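PDB 5LBH: CAIP from Helicobacter cinaedi, which probably stores iron as a Dps-like mini-ferritin of the neutrophil-activating type and promotes the differentiation of macrophages into foam cells during atherosclerotic inflammation. Local coordinates for residues A[11-16]-A[74-79]. Residues are numbered along the deposited sequence; the frame is centred on the assembly and turned at random.
Sequences IQADAS and LKAAKI
Ala76, in the last turn of helix 70-76, meets Ala13 of helix 4-28 methyl to methyl, CB to CB at 3.8 Å; these small side chains let the two backbones come close. At Ala77 the chain leaves helical geometry, and here the CA atoms of Ala77 and Asp14 lie 4.8 Å apart, the nearest such pair between the segments. The Ala77 methyl sits beside Asp14, its CB 3.6 Å from Asp14 OD1. Lys78 N donates to the syn lone pair of Asp14 OD1, a bent bond with an N-H...O angle of 133°, while its extended chain leads away from residues 11-16, packing on Gln10 and Tyr102. Ile79 N donates to Asp14 OD1 at 2.9 Å along a straighter path (166°), approaching from above the carboxylate plane. One carboxylate oxygen thus accepts two successive backbone N-H groups, and Asp14 OD2 is engaged separately by Tyr102 OH and Gln10 NE2, which would hold the group's rotation. The Ile79 side chain sets out toward residues 11-16: with CG1 anti to its carbonyl carbon (chi1 -76°), CD1 comes to 4.0 Å from Asp14 CB, and Phe103 of helix 89-116 adds further packing. The short helix and its exit loop are fastened across the outside of the four-helix bundle, an arrangement characteristic of the Dps mini-ferritin fold, whose short helix lies in the connection between the second and third bundle helices.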
ATOM      1  N   ILE A  11      23.494  -7.493  29.253  1.00 29.63           N
ATOM      2  CA  ILE A  11      22.516  -6.672  28.533  1.00 32.03           C
ATOM      3  C   ILE A  11      21.173  -7.403  28.437  1.00 32.06           C
ATOM      4  O   ILE A  11      20.103  -6.807  28.610  1.00 29.02           O
ATOM      5  CB  ILE A  11      23.055  -6.321  27.131  1.00 31.24           C
ATOM      6  CG1 ILE A  11      24.366  -5.516  27.216  1.00 32.74           C
ATOM      7  CG2 ILE A  11      21.992  -5.586  26.334  1.00 29.86           C
ATOM      8  CD1 ILE A  11      24.639  -4.639  26.085  1.00 24.45           C
ATOM      9  N   GLN A  12      21.215  -8.707  28.153  1.00 30.47           N
ATOM     10  CA  GLN A  12      19.997  -9.496  28.043  1.00 31.13           C
ATOM     11  C   GLN A  12      19.188  -9.448  29.338  1.00 37.63           C
ATOM     12  O   GLN A  12      17.982  -9.166  29.322  1.00 32.96           O
ATOM     13  CB  GLN A  12      20.349 -10.937  27.673  1.00 28.34           C
ATOM     14  CG  GLN A  12      19.142 -11.793  27.354  1.00 31.94           C
ATOM     15  CD  GLN A  12      19.423 -13.280  27.422  1.00 33.38           C
ATOM     16  OE1 GLN A  12      20.546 -13.700  27.673  1.00 35.73           O
ATOM     17  NE2 GLN A  12      18.394 -14.086  27.205  1.00 34.71           N
ATOM     18  N   ALA A  13      19.844  -9.710  30.475  1.00 37.01           N
ATOM     19  CA  ALA A  13      19.128  -9.761  31.746  1.00 40.20           C
ATOM     20  C   ALA A  13      18.547  -8.400  32.115  1.00 39.36           C
ATOM     21  O   ALA A  13      17.403  -8.309  32.580  1.00 36.83           O
ATOM     22  CB  ALA A  13      20.047 -10.283  32.849  1.00 33.90           C
ATOM     23  N   ASP A  14      19.323  -7.332  31.932  1.00 33.88           N
ATOM     24  CA  ASP A  14      18.797  -6.014  32.257  1.00 31.99           C
ATOM     25  C   ASP A  14      17.697  -5.600  31.286  1.00 34.72           C
ATOM     26  O   ASP A  14      16.774  -4.875  31.687  1.00 33.35           O
ATOM     27  CB  ASP A  14      19.926  -4.985  32.287  1.00 34.32           C
ATOM     28  CG  ASP A  14      20.907  -5.218  33.438  1.00 36.96           C
ATOM     29  OD1 ASP A  14      20.489  -5.433  34.609  1.00 37.53           O
ATOM     30  OD2 ASP A  14      22.120  -5.188  33.158  1.00 35.93           O
ATOM     31  N   ALA A  15      17.778  -6.031  30.012  1.00 31.10           N
ATOM     32  CA  ALA A  15      16.692  -5.737  29.070  1.00 30.20           C
ATOM     33  C   ALA A  15      15.384  -6.370  29.527  1.00 32.24           C
ATOM     34  O   ALA A  15      14.324  -5.736  29.453  1.00 30.95           O
ATOM     35  CB  ALA A  15      17.026  -6.199  27.652  1.00 25.62           C
ATOM     36  N   SER A  16      15.429  -7.623  29.995  1.00 31.31           N
ATOM     37  CA  SER A  16      14.174  -8.266  30.382  1.00 36.78           C
ATOM     38  C   SER A  16      13.569  -7.602  31.613  1.00 33.73           C
ATOM     39  O   SER A  16      12.345  -7.506  31.717  1.00 37.56           O
ATOM     40  CB  SER A  16      14.352  -9.778  30.607  1.00 32.50           C
ATOM     41  OG  SER A  16      15.102 -10.088  31.761  1.00 44.57           O
ATOM     42  N   LEU A  74      16.731 -12.591  36.572  1.00 44.08           N
ATOM     43  CA  LEU A  74      16.533 -11.763  37.754  1.00 40.95           C
ATOM     44  C   LEU A  74      17.791 -11.710  38.603  1.00 44.40           C
ATOM     45  O   LEU A  74      18.134 -10.656  39.150  1.00 50.43           O
ATOM     46  CB  LEU A  74      15.358 -12.294  38.565  1.00 41.06           C
ATOM     47  CG  LEU A  74      14.028 -11.625  38.299  1.00 42.20           C
ATOM     48  CD1 LEU A  74      12.938 -12.333  39.069  1.00 42.01           C
ATOM     49  CD2 LEU A  74      14.162 -10.188  38.775  1.00 44.85           C
ATOM     50  N   LYS A  75      18.509 -12.821  38.713  1.00 36.38           N
ATOM     51  CA  LYS A  75      19.689 -12.780  39.562  1.00 43.33           C
ATOM     52  C   LYS A  75      20.856 -12.072  38.873  1.00 38.81           C
ATOM     53  O   LYS A  75      21.682 -11.453  39.556  1.00 38.49           O
ATOM     54  CB  LYS A  75      20.035 -14.197  40.039  1.00 41.20           C
ATOM     55  CG  LYS A  75      19.142 -14.640  41.194  1.00 49.41           C
ATOM     56  CD  LYS A  75      17.711 -14.878  40.790  1.00 59.46           C
ATOM     57  CE  LYS A  75      16.724 -14.890  41.862  1.00 57.60           C
ATOM     58  NZ  LYS A  75      16.470 -13.645  42.499  1.00 53.34           N
ATOM     59  N   ALA A  76      20.905 -12.069  37.535  1.00 36.87           N
ATOM     60  CA  ALA A  76      21.972 -11.353  36.835  1.00 35.83           C
ATOM     61  C   ALA A  76      21.689  -9.863  36.676  1.00 38.65           C
ATOM     62  O   ALA A  76      22.635  -9.072  36.550  1.00 42.28           O
ATOM     63  CB  ALA A  76      22.225 -11.971  35.464  1.00 31.91           C
ATOM     64  N   ALA A  77      20.426  -9.457  36.707  1.00 35.08           N
ATOM     65  CA  ALA A  77      20.086  -8.085  36.375  1.00 38.96           C
ATOM     66  C   ALA A  77      20.659  -7.133  37.411  1.00 39.34           C
ATOM     67  O   ALA A  77      20.605  -7.394  38.614  1.00 36.91           O
ATOM     68  CB  ALA A  77      18.574  -7.920  36.304  1.00 37.37           C
ATOM     69  N   LYS A  78      21.240  -6.036  36.939  1.00 37.94           N
ATOM     70  CA  LYS A  78      21.597  -4.962  37.848  1.00 37.09           C
ATOM     71  C   LYS A  78      20.541  -3.872  37.907  1.00 42.45           C
ATOM     72  O   LYS A  78      20.486  -3.136  38.900  1.00 45.92           O
ATOM     73  CB  LYS A  78      22.945  -4.356  37.459  1.00 35.42           C
ATOM     74  CG  LYS A  78      24.049  -5.370  37.557  1.00 42.58           C
ATOM     75  CD  LYS A  78      25.400  -4.724  37.703  1.00 42.27           C
ATOM     76  CE  LYS A  78      26.460  -5.790  37.948  1.00 38.94           C
ATOM     77  NZ  LYS A  78      27.729  -5.186  38.489  1.00 54.28           N
ATOM     78  N   ILE A  79      19.700  -3.748  36.879  1.00 41.89           N
ATOM     79  CA  ILE A  79      18.613  -2.783  36.932  1.00 40.12           C
ATOM     80  C   ILE A  79      17.601  -3.240  37.970  1.00 39.16           C
ATOM     81  O   ILE A  79      17.212  -4.414  37.998  1.00 38.06           O
ATOM     82  CB  ILE A  79      17.984  -2.607  35.541  1.00 41.15           C
ATOM     83  CG1 ILE A  79      18.915  -1.746  34.702  1.00 40.97           C
ATOM     84  CG2 ILE A  79      16.609  -1.941  35.624  1.00 36.46           C
ATOM     85  CD1 ILE A  79      18.424  -1.457  33.385  1.00 35.79           C
TER